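Local atomic coordinates of manganese-dependent inorganic pyrophosphatase (PDB entry 2EB0), a protein that catalyses the manganese-dependent hydrolysis of pyrophosphate (diphosphate) to two molecules of phosphate, as a family II inorganic pyrophosphatase. Residues 55-60 and 74-79; 1-6 and 26-31; 67-72 and 204-209; 210-215 and 244-249. All blocks are in the same frame, centred on the assembly; numbering follows the deposited sequence.

Contact 1. Residues 55-60 and 74-79; sequences ESAKGK and FDDLEE
A type II beta turn from Ala57 to Lys60 meets a type I turn from Phe74 to Leu77, with Ala57 and the preceding Ser56 lying against Phe74 and Asp76. The carboxylate of Asp76 takes two donors. OD1 accepts the Ser56 hydroxyl OG at 2.5 Å through its syn lone pair, while OD2 receives the backbone N of Ala57 at 3.0 Å in a nearly straight bond (169°). That N-H also arrives on the syn side, but 35° out of the carboxylate plane. The first torsion of Asp76 (chi1 57°) sets CG between its own backbone N and carbonyl carbon, turning both oxygens to the opposing loop. Beside this polar pair, Ala57 CB sits over one face of the Phe74 ring, 3.7 Å from its centroid, in a CH-pi contact. The two loops lie at the same end of the parallel sheet of the DHH domain: residues 55-60 run into strand 61-65, whereas the loop holding Phe74 to Glu79 runs into the neighbouring strand 81-87. Phe74 continues inward onto Ile62 and Val5, so its ring ties the turns to the sheet. Within the first turn, Lys60 N bonds to Ala57 O at 2.8 Å and Gly59 supplies a positive phi, while Lys60 NZ reaches back to Ser56 O at 2.9 Å. One water joins Glu55 O to the backbone N and OD2 of Asp75, whose OD1 pairs with Lys8. At the solvent side, Glu79 OE2 rests 3.6 Å from Lys58 CE, but Lys58 NZ bends away to 4.9 Å from that oxygen.

Contact 2. Residues 1-6 and 26-31; sequences MRYVVG and DCYPAR
Tyr3 and Tyr28 stand next to each other on one face of a parallel strand pair, their rings inclined at 50° with centroids 5.3 Å apart, an oblique pairing. Tyr28 CD2 lies over one face of the Tyr3 ring, and Tyr28 CB comes within 3.4 Å of Tyr3 CD1. With CG beside the backbone N in both (chi1 -64° in Tyr3, -50° in Tyr28), the rings leave the strands in a similar sense. Cutting Tyr3 back to an alanine would probably open a gap beside CB and CD2 of Tyr28, whose ring would keep its contact with Met1 but lose its neighbour on this face. Further along this face, Val5 CG2 approaches Ala30 CB. The strands, 2-5 and 28-31, are the two arms of a beta-alpha-beta unit joined by helix 12-25. Its other face carries Val4 and Pro29, which pack on Ala22 of that helix. There Cys27 SG, set between its own backbone N and carbonyl carbon, lies 3.4 Å from Val4 CG2, and the aliphatic part of Arg2 runs past Cys27 CB before its guanidinium pairs with Glu61. The backbones are stitched by Tyr28 N to Arg2 O (3.0 Å) and Val4 N to Tyr28 O (2.9 Å), with a weak bond from Ala30 N to Val4 O. Beyond it a water spans Ala30 O and, weakly, Gly6 N. Direct bonding thus gives way to water where the chain leaves the strand toward the manganese ligand His7, and apolar contacts carry most of the side-chain packing.

Contact 3. Residues 67-72 and 204-209; sequences HSEKSQ and KNFDFN
Glu69, Ser71 and Gln72 of the DHH domain meet residues 204-207 of the edge strand 204-208 of the DHHA2 sheet, bridging the two domains that face each other across the active site. Glu69 OE1 accepts the backbone N of Asp207 at 3.1 Å, met on the anti side and 33° out of the carboxylate plane. Ser71 OG, swung by chi1 of 40° between its own backbone N and carbonyl carbon, gives a weak bond to Asn205 O at 3.0 Å. The Gln72 chain crosses Lys204 at about a right angle, Gln72 CD lying 3.3 Å from Lys204 CD, and its amide reaches over one face of the Phe206 ring. An alanine at Gln72 is likely to leave Lys204 CD and that ring face without this cover, letting the lysine chain shift. Behind this shell, Gln72 N bonds to Glu69 O across the short 3-10 turn of 70-72, and Asn205 OD1 probably bonds to the hydroxyl of Tyr246. The side chain of Lys204 lies about 4 Å from a bound manganese ion and close to Arg293, consistent with a pocket for the anionic substrate. A water receives the backbone N of Asn205 at 3.2 Å and donates to Ser71 O at 2.9 Å.

Contact 4. Residues 210-215 and 244-249; sequences GKKVGI and EGYDLI
With CG anti to the backbone N (chi1 -179°) and the chain extended through chi3, Lys212 brings CE over the centre of the Tyr246 ring, 3.5 Å from the centroid; the bend at chi4 (64°) then sets NZ above the same face. There NZ lies 4.2 Å from that centroid, a cation-pi contact beside the CH-pi one. Ile249 CD1 covers the opposite face near its rim, so the tyrosine is sandwiched. A water links Lys212 NZ to Glu244 OE2, which also pairs with Lys240. Strands 211-220 and 248-255 are parallel neighbours in the DHHA2 sheet, joined by a beta-alpha-beta crossover through helix 230-243. Gly214 N donates to Leu248 O at 2.9 Å. Lys212 O takes Asp247 N at 2.7 Å and, more weakly, Leu248 N. The edge of the Tyr246 ring faces Gly214 N, and a CB on Gly214 would collide with Tyr246 CE2, so glycine is what the ring allows there. At the strand's other end, Lys211 NZ and Asp247 OD2 form a long salt bridge of 3.8 Å, and a water bonded to both lies 2.5 Å from Asp247 OD2. Asp247 OD1 is held by Tyr305.

Along the chain, contact 2 closes first, contacts 1 and 3 interleave, and contact 4 comes last. Contact 2 pairs strands of the parallel DHH sheet, and contact 1 joins two loops leading into its strands 61-65 and 81-87; centred 13 Å apart, they touch through Lys60 with Tyr3 and Phe74 with Val5. Contact 3 lies 16 Å from contact 1, centre to centre, joined to it by Lys70. Contact 4 follows at 10 Å, sharing the mixed sheet where strands 204-208 and 211-220 are adjacent; Asn205 and Tyr246 connect the two. Contacts 2 and 4, centred 29 Å apart, do not touch; of the four, contact 3 alone joins DHH to DHHA2, the domains flanking the manganese site.

Contact 1. Residues 55-60 and 74-79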
loop_
_atom_site.group_PDB
_atom_site.type_symbol
_atom_site.label_atom_id
_atom_site.label_comp_id
_atom_site.label_asym_id
_atom_site.label_seq_id
_atom_site.Cartn_x
_atom_site.Cartn_y
_atom_site.Cartn_z
ATOM N N GLU B 55 -15.731 18.570 -0.790
ATOM C CA GLU B 55 -16.529 17.406 -1.155
ATOM C C GLU B 55 -16.145 16.785 -2.486
ATOM O O GLU B 55 -16.445 15.619 -2.741
ATOM C CB GLU B 55 -18.005 17.802 -1.198
ATOM C CG GLU B 55 -18.528 18.371 0.108
ATOM C CD GLU B 55 -19.440 19.566 -0.098
ATOM O OE1 GLU B 55 -20.443 19.436 -0.835
ATOM O OE2 GLU B 55 -19.149 20.636 0.479
ATOM N N SER B 56 -15.492 17.563 -3.337
ATOM C CA SER B 56 -15.104 17.075 -4.650
ATOM C C SER B 56 -13.599 17.149 -4.864
ATOM O O SER B 56 -12.964 18.147 -4.534
ATOM C CB SER B 56 -15.828 17.887 -5.730
ATOM O OG SER B 56 -15.367 17.542 -7.020
ATOM N N ALA B 57 -13.033 16.087 -5.425
ATOM C CA ALA B 57 -11.600 16.038 -5.668
ATOM C C ALA B 57 -11.260 16.548 -7.057
ATOM O O ALA B 57 -10.091 16.770 -7.369
ATOM C CB ALA B 57 -11.097 14.616 -5.508
ATOM N N LYS B 58 -12.279 16.739 -7.889
ATOM C CA LYS B 58 -12.057 17.202 -9.258
ATOM C C LYS B 58 -11.155 18.430 -9.354
ATOM O O LYS B 58 -11.407 19.452 -8.720
ATOM C CB LYS B 58 -13.392 17.499 -9.942
ATOM C CG LYS B 58 -13.265 17.732 -11.437
ATOM C CD LYS B 58 -14.625 17.899 -12.096
ATOM C CE LYS B 58 -14.481 18.066 -13.597
ATOM N NZ LYS B 58 -13.551 19.177 -13.955
ATOM N N GLY B 59 -10.097 18.316 -10.148
ATOM C CA GLY B 59 -9.179 19.426 -10.329
ATOM C C GLY B 59 -8.274 19.695 -9.144
ATOM O O GLY B 59 -7.553 20.698 -9.123
ATOM N N LYS B 60 -8.303 18.802 -8.159
ATOM C CA LYS B 60 -7.478 18.956 -6.966
ATOM C C LYS B 60 -6.361 17.920 -6.882
ATOM O O LYS B 60 -6.484 16.817 -7.417
ATOM C CB LYS B 60 -8.342 18.822 -5.703
ATOM C CG LYS B 60 -9.431 19.863 -5.542
ATOM C CD LYS B 60 -10.194 19.659 -4.233
ATOM C CE LYS B 60 -11.196 20.787 -3.972
ATOM N NZ LYS B 60 -12.261 20.869 -5.010
ATOM N N PHE B 74 -13.468 10.826 -1.265
ATOM C CA PHE B 74 -14.272 11.597 -2.218
ATOM C C PHE B 74 -15.046 10.648 -3.118
ATOM O O PHE B 74 -14.524 9.609 -3.519
ATOM C CB PHE B 74 -13.403 12.454 -3.151
ATOM C CG PHE B 74 -12.551 13.470 -2.459
ATOM C CD1 PHE B 74 -11.310 13.119 -1.938
ATOM C CD2 PHE B 74 -12.955 14.798 -2.394
ATOM C CE1 PHE B 74 -10.479 14.077 -1.370
ATOM C CE2 PHE B 74 -12.131 15.768 -1.826
ATOM C CZ PHE B 74 -10.889 15.408 -1.315
ATOM N N ASP B 75 -16.275 11.019 -3.459
ATOM C CA ASP B 75 -17.096 10.195 -4.342
ATOM C C ASP B 75 -16.452 10.189 -5.724
ATOM O O ASP B 75 -16.600 9.241 -6.487
ATOM C CB ASP B 75 -18.508 10.768 -4.447
ATOM C CG ASP B 75 -19.175 10.920 -3.099
ATOM O OD1 ASP B 75 -19.347 9.901 -2.400
ATOM O OD2 ASP B 75 -19.527 12.062 -2.739
ATOM N N ASP B 76 -15.725 11.259 -6.023
ATOM C CA ASP B 76 -15.046 11.419 -7.297
ATOM C C ASP B 76 -13.531 11.462 -7.129
ATOM O O ASP B 76 -12.852 12.269 -7.775
ATOM C CB ASP B 76 -15.504 12.717 -7.968
ATOM C CG ASP B 76 -15.263 13.948 -7.096
ATOM O OD1 ASP B 76 -15.408 15.074 -7.609
ATOM O OD2 ASP B 76 -14.938 13.794 -5.897
ATOM N N LEU B 77 -13.002 10.604 -6.262
ATOM C CA LEU B 77 -11.560 10.553 -6.014
ATOM C C LEU B 77 -10.821 10.462 -7.347
ATOM O O LEU B 77 -9.847 11.173 -7.583
ATOM C CB LEU B 77 -11.209 9.327 -5.164
ATOM C CG LEU B 77 -10.049 9.422 -4.165
ATOM C CD1 LEU B 77 -9.622 8.004 -3.799
ATOM C CD2 LEU B 77 -8.873 10.201 -4.746
ATOM N N GLU B 78 -11.313 9.575 -8.208
ATOM C CA GLU B 78 -10.753 9.326 -9.533
ATOM C C GLU B 78 -10.463 10.580 -10.346
ATOM O O GLU B 78 -9.435 10.670 -11.017
ATOM C CB GLU B 78 -11.713 8.448 -10.329
ATOM C CG GLU B 78 -13.142 8.970 -10.305
ATOM C CD GLU B 78 -13.977 8.459 -11.456
ATOM O OE1 GLU B 78 -14.109 7.226 -11.600
ATOM O OE2 GLU B 78 -14.503 9.296 -12.219
ATOM N N GLU B 79 -11.376 11.542 -10.306
ATOM C CA GLU B 79 -11.204 12.771 -11.065
ATOM C C GLU B 79 -10.165 13.707 -10.470
ATOM O O GLU B 79 -9.847 14.748 -11.046
ATOM C CB GLU B 79 -12.545 13.490 -11.210
ATOM C CG GLU B 79 -13.422 12.899 -12.303
ATOM C CD GLU B 79 -14.724 13.647 -12.474
ATOM O OE1 GLU B 79 -15.663 13.387 -11.697
ATOM O OE2 GLU B 79 -14.802 14.505 -13.379
HETATM O O HOH W 1 -17.395 13.220 -1.885
#

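Contact 2. Residues 1-6 and 26-31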
loop_
_atom_site.group_PDB
_atom_site.type_symbol
_atom_site.label_atom_id
_atom_site.label_comp_id
_atom_site.label_asym_id
_atom_site.label_seq_id
_atom_site.Cartn_x
_atom_site.Cartn_y
_atom_site.Cartn_z
ATOM N N MET B 1 -5.831 23.140 -5.953
ATOM C CA MET B 1 -4.460 23.040 -5.376
ATOM C C MET B 1 -4.244 21.702 -4.659
ATOM O O MET B 1 -4.986 20.742 -4.879
ATOM C CB MET B 1 -4.213 24.194 -4.400
ATOM C CG MET B 1 -4.284 25.589 -5.022
ATOM S SD MET B 1 -5.960 26.116 -5.453
ATOM C CE MET B 1 -6.006 25.755 -7.219
ATOM N N ARG B 2 -3.228 21.652 -3.802
ATOM C CA ARG B 2 -2.888 20.440 -3.054
ATOM C C ARG B 2 -3.547 20.414 -1.664
ATOM O O ARG B 2 -3.369 21.325 -0.866
ATOM C CB ARG B 2 -1.365 20.339 -2.915
ATOM C CG ARG B 2 -0.869 19.000 -2.406
ATOM C CD ARG B 2 0.623 19.031 -2.149
ATOM N NE ARG B 2 1.401 19.315 -3.351
ATOM C CZ ARG B 2 1.447 18.525 -4.419
ATOM N NH1 ARG B 2 0.755 17.397 -4.441
ATOM N NH2 ARG B 2 2.192 18.859 -5.466
ATOM N N TYR B 3 -4.291 19.346 -1.393
ATOM C CA TYR B 3 -5.010 19.172 -0.136
ATOM C C TYR B 3 -4.694 17.850 0.560
ATOM O O TYR B 3 -4.533 16.815 -0.091
ATOM C CB TYR B 3 -6.517 19.194 -0.396
ATOM C CG TYR B 3 -7.064 20.498 -0.931
ATOM C CD1 TYR B 3 -7.474 21.506 -0.065
ATOM C CD2 TYR B 3 -7.174 20.721 -2.304
ATOM C CE1 TYR B 3 -7.980 22.703 -0.542
ATOM C CE2 TYR B 3 -7.676 21.922 -2.796
ATOM C CZ TYR B 3 -8.078 22.909 -1.906
ATOM O OH TYR B 3 -8.563 24.107 -2.376
ATOM N N VAL B 4 -4.615 17.895 1.887
ATOM C CA VAL B 4 -4.400 16.702 2.703
ATOM C C VAL B 4 -5.780 16.469 3.333
ATOM O O VAL B 4 -6.289 17.333 4.046
ATOM C CB VAL B 4 -3.352 16.941 3.820
ATOM C CG1 VAL B 4 -3.216 15.681 4.686
ATOM C CG2 VAL B 4 -2.005 17.309 3.207
ATOM N N VAL B 5 -6.393 15.321 3.060
ATOM C CA VAL B 5 -7.727 15.057 3.589
ATOM C C VAL B 5 -7.903 13.706 4.260
ATOM O O VAL B 5 -7.312 12.708 3.849
ATOM C CB VAL B 5 -8.806 15.144 2.486
ATOM C CG1 VAL B 5 -10.146 15.480 3.112
ATOM C CG2 VAL B 5 -8.423 16.175 1.446
ATOM N N GLY B 6 -8.728 13.698 5.300
ATOM C CA GLY B 6 -9.027 12.478 6.020
ATOM C C GLY B 6 -10.282 11.876 5.415
ATOM O O GLY B 6 -10.736 12.310 4.358
ATOM N N ASP B 26 3.196 21.951 3.445
ATOM C CA ASP B 26 2.856 23.296 2.992
ATOM C C ASP B 26 1.698 23.379 2.009
ATOM O O ASP B 26 1.758 24.120 1.031
ATOM C CB ASP B 26 4.083 23.991 2.386
ATOM C CG ASP B 26 5.003 24.571 3.443
ATOM O OD1 ASP B 26 4.539 25.416 4.238
ATOM O OD2 ASP B 26 6.190 24.187 3.482
ATOM N N CYS B 27 0.644 22.612 2.254
ATOM C CA CYS B 27 -0.521 22.676 1.389
ATOM C C CYS B 27 -1.747 22.910 2.256
ATOM O O CYS B 27 -1.612 23.240 3.434
ATOM C CB CYS B 27 -0.656 21.404 0.544
ATOM S SG CYS B 27 -0.672 19.867 1.454
ATOM N N TYR B 28 -2.938 22.751 1.690
ATOM C CA TYR B 28 -4.163 22.995 2.446
ATOM C C TYR B 28 -4.767 21.807 3.188
ATOM O O TYR B 28 -4.911 20.715 2.630
ATOM C CB TYR B 28 -5.247 23.560 1.526
ATOM C CG TYR B 28 -4.812 24.731 0.676
ATOM C CD1 TYR B 28 -4.158 25.826 1.243
ATOM C CD2 TYR B 28 -5.064 24.748 -0.695
ATOM C CE1 TYR B 28 -3.763 26.906 0.465
ATOM C CE2 TYR B 28 -4.675 25.827 -1.481
ATOM C CZ TYR B 28 -4.025 26.902 -0.897
ATOM O OH TYR B 28 -3.638 27.971 -1.674
ATOM N N PRO B 29 -5.132 22.011 4.465
ATOM C CA PRO B 29 -5.743 20.960 5.280
ATOM C C PRO B 29 -7.231 20.958 4.946
ATOM O O PRO B 29 -7.794 22.000 4.596
ATOM C CB PRO B 29 -5.486 21.436 6.700
ATOM C CG PRO B 29 -5.603 22.922 6.555
ATOM C CD PRO B 29 -4.793 23.177 5.297
ATOM N N ALA B 30 -7.878 19.807 5.050
ATOM C CA ALA B 30 -9.293 19.754 4.742
ATOM C C ALA B 30 -9.937 18.548 5.407
ATOM O O ALA B 30 -9.241 17.672 5.939
ATOM C CB ALA B 30 -9.498 19.703 3.231
ATOM N N ARG B 31 -11.269 18.522 5.362
ATOM C CA ARG B 31 -12.068 17.461 5.955
ATOM C C ARG B 31 -13.204 17.070 5.006
ATOM O O ARG B 31 -13.648 17.877 4.192
ATOM C CB ARG B 31 -12.632 17.944 7.297
ATOM C CG ARG B 31 -13.433 19.234 7.187
ATOM C CD ARG B 31 -13.645 19.908 8.545
ATOM N NE ARG B 31 -14.428 21.141 8.432
ATOM C CZ ARG B 31 -15.760 21.182 8.409
ATOM N NH1 ARG B 31 -16.471 20.062 8.494
ATOM N NH2 ARG B 31 -16.385 22.347 8.306
HETATM O O HOH W 2 -9.489 15.302 7.572
#

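Contact 3. Residues 67-72 and 204-209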
loop_
_atom_site.group_PDB
_atom_site.type_symbol
_atom_site.label_atom_id
_atom_site.label_comp_id
_atom_site.label_asym_id
_atom_site.label_seq_id
_atom_site.Cartn_x
_atom_site.Cartn_y
_atom_site.Cartn_z
ATOM N N HIS B 67 -6.941 6.764 5.697
ATOM C CA HIS B 67 -7.883 5.922 4.985
ATOM C C HIS B 67 -7.368 5.542 3.604
ATOM O O HIS B 67 -6.569 6.259 2.995
ATOM C CB HIS B 67 -9.275 6.580 4.897
ATOM C CG HIS B 67 -9.383 7.689 3.893
ATOM N ND1 HIS B 67 -8.742 8.899 4.041
ATOM C CD2 HIS B 67 -10.103 7.782 2.746
ATOM C CE1 HIS B 67 -9.063 9.692 3.031
ATOM N NE2 HIS B 67 -9.888 9.038 2.232
ATOM N N SER B 68 -7.820 4.386 3.140
ATOM C CA SER B 68 -7.422 3.852 1.851
ATOM C C SER B 68 -8.622 3.101 1.291
ATOM O O SER B 68 -8.487 2.009 0.744
ATOM C CB SER B 68 -6.241 2.897 2.036
ATOM O OG SER B 68 -5.829 2.346 0.800
ATOM N N GLU B 69 -9.800 3.686 1.451
ATOM C CA GLU B 69 -11.026 3.063 0.970
ATOM C C GLU B 69 -11.844 4.071 0.166
ATOM O O GLU B 69 -12.160 5.160 0.652
ATOM C CB GLU B 69 -11.851 2.548 2.151
ATOM C CG GLU B 69 -13.078 1.742 1.745
ATOM C CD GLU B 69 -12.750 0.294 1.390
ATOM O OE1 GLU B 69 -13.594 -0.363 0.733
ATOM O OE2 GLU B 69 -11.657 -0.187 1.780
ATOM N N LYS B 70 -12.176 3.701 -1.068
ATOM C CA LYS B 70 -12.961 4.555 -1.943
ATOM C C LYS B 70 -14.252 5.036 -1.265
ATOM O O LYS B 70 -14.540 6.233 -1.243
ATOM C CB LYS B 70 -13.299 3.800 -3.232
ATOM C CG LYS B 70 -14.252 4.525 -4.169
ATOM C CD LYS B 70 -13.650 5.812 -4.703
ATOM C CE LYS B 70 -14.618 6.524 -5.637
ATOM N NZ LYS B 70 -14.005 7.740 -6.243
ATOM N N SER B 71 -15.023 4.112 -0.703
ATOM C CA SER B 71 -16.278 4.491 -0.069
ATOM C C SER B 71 -16.158 5.362 1.189
ATOM O O SER B 71 -17.169 5.719 1.791
ATOM C CB SER B 71 -17.114 3.240 0.230
ATOM O OG SER B 71 -16.307 2.178 0.703
ATOM N N GLN B 72 -14.934 5.712 1.574
ATOM C CA GLN B 72 -14.701 6.555 2.748
ATOM C C GLN B 72 -14.019 7.862 2.338
ATOM O O GLN B 72 -13.738 8.719 3.179
ATOM C CB GLN B 72 -13.804 5.825 3.755
ATOM C CG GLN B 72 -14.314 4.471 4.192
ATOM C CD GLN B 72 -13.272 3.676 4.961
ATOM O OE1 GLN B 72 -13.421 2.468 5.157
ATOM N NE2 GLN B 72 -12.210 4.349 5.404
ATOM N N LYS B 204 -18.393 3.644 8.958
ATOM C CA LYS B 204 -17.472 3.420 7.848
ATOM C C LYS B 204 -18.087 2.446 6.852
ATOM O O LYS B 204 -18.715 1.462 7.241
ATOM C CB LYS B 204 -16.147 2.849 8.362
ATOM C CG LYS B 204 -15.239 3.857 9.021
ATOM C CD LYS B 204 -14.040 4.163 8.132
ATOM C CE LYS B 204 -13.141 5.233 8.743
ATOM N NZ LYS B 204 -12.608 4.827 10.070
ATOM N N ASN B 205 -17.910 2.728 5.569
ATOM C CA ASN B 205 -18.437 1.863 4.519
ATOM C C ASN B 205 -17.296 1.124 3.846
ATOM O O ASN B 205 -16.212 1.679 3.696
ATOM C CB ASN B 205 -19.201 2.695 3.494
ATOM C CG ASN B 205 -20.457 3.292 4.070
ATOM O OD1 ASN B 205 -21.220 2.608 4.749
ATOM N ND2 ASN B 205 -20.687 4.570 3.801
ATOM N N PHE B 206 -17.529 -0.126 3.460
ATOM C CA PHE B 206 -16.491 -0.930 2.805
ATOM C C PHE B 206 -17.019 -1.714 1.618
ATOM O O PHE B 206 -18.231 -1.874 1.438
ATOM C CB PHE B 206 -15.889 -1.980 3.752
ATOM C CG PHE B 206 -15.321 -1.427 5.022
ATOM C CD1 PHE B 206 -16.161 -1.016 6.058
ATOM C CD2 PHE B 206 -13.943 -1.328 5.192
ATOM C CE1 PHE B 206 -15.637 -0.513 7.245
ATOM C CE2 PHE B 206 -13.402 -0.826 6.371
ATOM C CZ PHE B 206 -14.250 -0.416 7.405
ATOM N N ASP B 207 -16.082 -2.219 0.824
ATOM C CA ASP B 207 -16.415 -3.059 -0.308
ATOM C C ASP B 207 -15.680 -4.366 -0.028
ATOM O O ASP B 207 -14.451 -4.424 -0.109
ATOM C CB ASP B 207 -15.911 -2.466 -1.621
ATOM C CG ASP B 207 -16.282 -3.325 -2.822
ATOM O OD1 ASP B 207 -15.724 -3.112 -3.919
ATOM O OD2 ASP B 207 -17.144 -4.214 -2.670
ATOM N N PHE B 208 -16.427 -5.402 0.332
ATOM C CA PHE B 208 -15.831 -6.701 0.616
ATOM C C PHE B 208 -16.173 -7.693 -0.482
ATOM O O PHE B 208 -17.271 -8.259 -0.492
ATOM C CB PHE B 208 -16.327 -7.274 1.950
ATOM C CG PHE B 208 -15.870 -6.513 3.160
ATOM C CD1 PHE B 208 -14.754 -5.681 3.108
ATOM C CD2 PHE B 208 -16.540 -6.657 4.370
ATOM C CE1 PHE B 208 -14.317 -5.009 4.245
ATOM C CE2 PHE B 208 -16.109 -5.988 5.511
ATOM C CZ PHE B 208 -14.999 -5.164 5.451
ATOM N N ASN B 209 -15.236 -7.901 -1.399
ATOM C CA ASN B 209 -15.446 -8.845 -2.492
ATOM C C ASN B 209 -16.777 -8.534 -3.197
ATOM O O ASN B 209 -17.641 -9.396 -3.340
ATOM C CB ASN B 209 -15.447 -10.267 -1.917
ATOM C CG ASN B 209 -15.271 -11.330 -2.972
ATOM O OD1 ASN B 209 -14.585 -11.124 -3.969
ATOM N ND2 ASN B 209 -15.871 -12.489 -2.744
HETATM O O HOH W 3 -12.812 -2.956 1.881
HETATM O O HOH W 4 -17.216 5.723 4.698
#

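Contact 4. Residues 210-215 and 244-249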
loop_
_atom_site.group_PDB
_atom_site.type_symbol
_atom_site.label_atom_id
_atom_site.label_comp_id
_atom_site.label_asym_id
_atom_site.label_seq_id
_atom_site.Cartn_x
_atom_site.Cartn_y
_atom_site.Cartn_z
ATOM N N GLY B 210 -16.932 -7.281 -3.611
ATOM C CA GLY B 210 -18.136 -6.858 -4.301
ATOM C C GLY B 210 -19.333 -6.524 -3.424
ATOM O O GLY B 210 -20.313 -5.959 -3.913
ATOM N N LYS B 211 -19.267 -6.854 -2.136
ATOM C CA LYS B 211 -20.387 -6.586 -1.233
ATOM C C LYS B 211 -20.253 -5.293 -0.434
ATOM O O LYS B 211 -19.183 -4.962 0.085
ATOM C CB LYS B 211 -20.578 -7.754 -0.266
ATOM C CG LYS B 211 -20.813 -9.095 -0.942
ATOM C CD LYS B 211 -22.088 -9.101 -1.767
ATOM C CE LYS B 211 -22.372 -10.487 -2.311
ATOM N NZ LYS B 211 -22.585 -11.463 -1.204
ATOM N N LYS B 212 -21.361 -4.568 -0.335
ATOM C CA LYS B 212 -21.394 -3.319 0.401
ATOM C C LYS B 212 -21.616 -3.619 1.878
ATOM O O LYS B 212 -22.682 -4.093 2.271
ATOM C CB LYS B 212 -22.523 -2.433 -0.135
ATOM C CG LYS B 212 -22.662 -1.078 0.545
ATOM C CD LYS B 212 -23.799 -0.276 -0.092
ATOM C CE LYS B 212 -24.029 1.055 0.604
ATOM N NZ LYS B 212 -22.865 1.967 0.486
ATOM N N VAL B 213 -20.595 -3.366 2.693
ATOM C CA VAL B 213 -20.712 -3.596 4.128
ATOM C C VAL B 213 -20.432 -2.315 4.885
ATOM O O VAL B 213 -19.587 -1.506 4.488
ATOM C CB VAL B 213 -19.747 -4.698 4.625
ATOM C CG1 VAL B 213 -19.932 -4.921 6.129
ATOM C CG2 VAL B 213 -20.018 -5.998 3.878
ATOM N N GLY B 214 -21.172 -2.122 5.969
ATOM C CA GLY B 214 -20.994 -0.945 6.787
ATOM C C GLY B 214 -20.688 -1.369 8.207
ATOM O O GLY B 214 -21.255 -2.341 8.715
ATOM N N ILE B 215 -19.772 -0.653 8.850
ATOM C CA ILE B 215 -19.408 -0.966 10.225
ATOM C C ILE B 215 -19.341 0.330 11.007
ATOM O O ILE B 215 -18.428 1.132 10.820
ATOM C CB ILE B 215 -18.046 -1.688 10.304
ATOM C CG1 ILE B 215 -18.038 -2.886 9.358
ATOM C CG2 ILE B 215 -17.794 -2.167 11.731
ATOM C CD1 ILE B 215 -16.698 -3.611 9.286
ATOM N N GLU B 244 -29.927 1.914 1.319
ATOM C CA GLU B 244 -28.630 2.238 0.744
ATOM C C GLU B 244 -27.963 0.992 0.163
ATOM O O GLU B 244 -26.805 1.019 -0.253
ATOM C CB GLU B 244 -27.765 2.920 1.801
ATOM C CG GLU B 244 -28.419 4.205 2.310
ATOM C CD GLU B 244 -27.697 4.838 3.482
ATOM O OE1 GLU B 244 -28.296 5.722 4.127
ATOM O OE2 GLU B 244 -26.538 4.465 3.757
ATOM N N GLY B 245 -28.725 -0.096 0.126
ATOM C CA GLY B 245 -28.247 -1.346 -0.438
ATOM C C GLY B 245 -27.051 -2.017 0.208
ATOM O O GLY B 245 -26.153 -2.495 -0.486
ATOM N N TYR B 246 -27.026 -2.058 1.530
ATOM C CA TYR B 246 -25.930 -2.714 2.233
ATOM C C TYR B 246 -26.189 -4.214 2.279
ATOM O O TYR B 246 -27.308 -4.646 2.545
ATOM C CB TYR B 246 -25.818 -2.213 3.673
ATOM C CG TYR B 246 -25.222 -0.844 3.830
ATOM C CD1 TYR B 246 -25.982 0.304 3.605
ATOM C CD2 TYR B 246 -23.893 -0.691 4.230
ATOM C CE1 TYR B 246 -25.434 1.570 3.779
ATOM C CE2 TYR B 246 -23.338 0.570 4.405
ATOM C CZ TYR B 246 -24.112 1.693 4.180
ATOM O OH TYR B 246 -23.567 2.938 4.371
ATOM N N ASP B 247 -25.160 -5.012 2.023
ATOM C CA ASP B 247 -25.333 -6.452 2.095
ATOM C C ASP B 247 -25.311 -6.813 3.575
ATOM O O ASP B 247 -25.948 -7.785 3.999
ATOM C CB ASP B 247 -24.206 -7.168 1.356
ATOM C CG ASP B 247 -24.352 -8.675 1.399
ATOM O OD1 ASP B 247 -23.712 -9.315 2.265
ATOM O OD2 ASP B 247 -25.122 -9.215 0.572
ATOM N N LEU B 248 -24.590 -6.004 4.356
ATOM C CA LEU B 248 -24.465 -6.209 5.801
ATOM C C LEU B 248 -24.029 -4.969 6.574
ATOM O O LEU B 248 -23.233 -4.151 6.086
ATOM C CB LEU B 248 -23.453 -7.323 6.098
ATOM C CG LEU B 248 -22.955 -7.437 7.548
ATOM C CD1 LEU B 248 -24.054 -7.979 8.464
ATOM C CD2 LEU B 248 -21.731 -8.348 7.582
ATOM N N ILE B 249 -24.549 -4.848 7.792
ATOM C CA ILE B 249 -24.206 -3.740 8.676
ATOM C C ILE B 249 -23.973 -4.263 10.093
ATOM O O ILE B 249 -24.754 -5.065 10.618
ATOM C CB ILE B 249 -25.312 -2.650 8.724
ATOM C CG1 ILE B 249 -25.319 -1.851 7.417
ATOM C CG2 ILE B 249 -25.064 -1.711 9.906
ATOM C CD1 ILE B 249 -26.302 -0.694 7.399
HETATM O O HOH W 5 -25.370 -11.647 0.297
HETATM O O HOH W 6 -24.374 4.177 1.904
#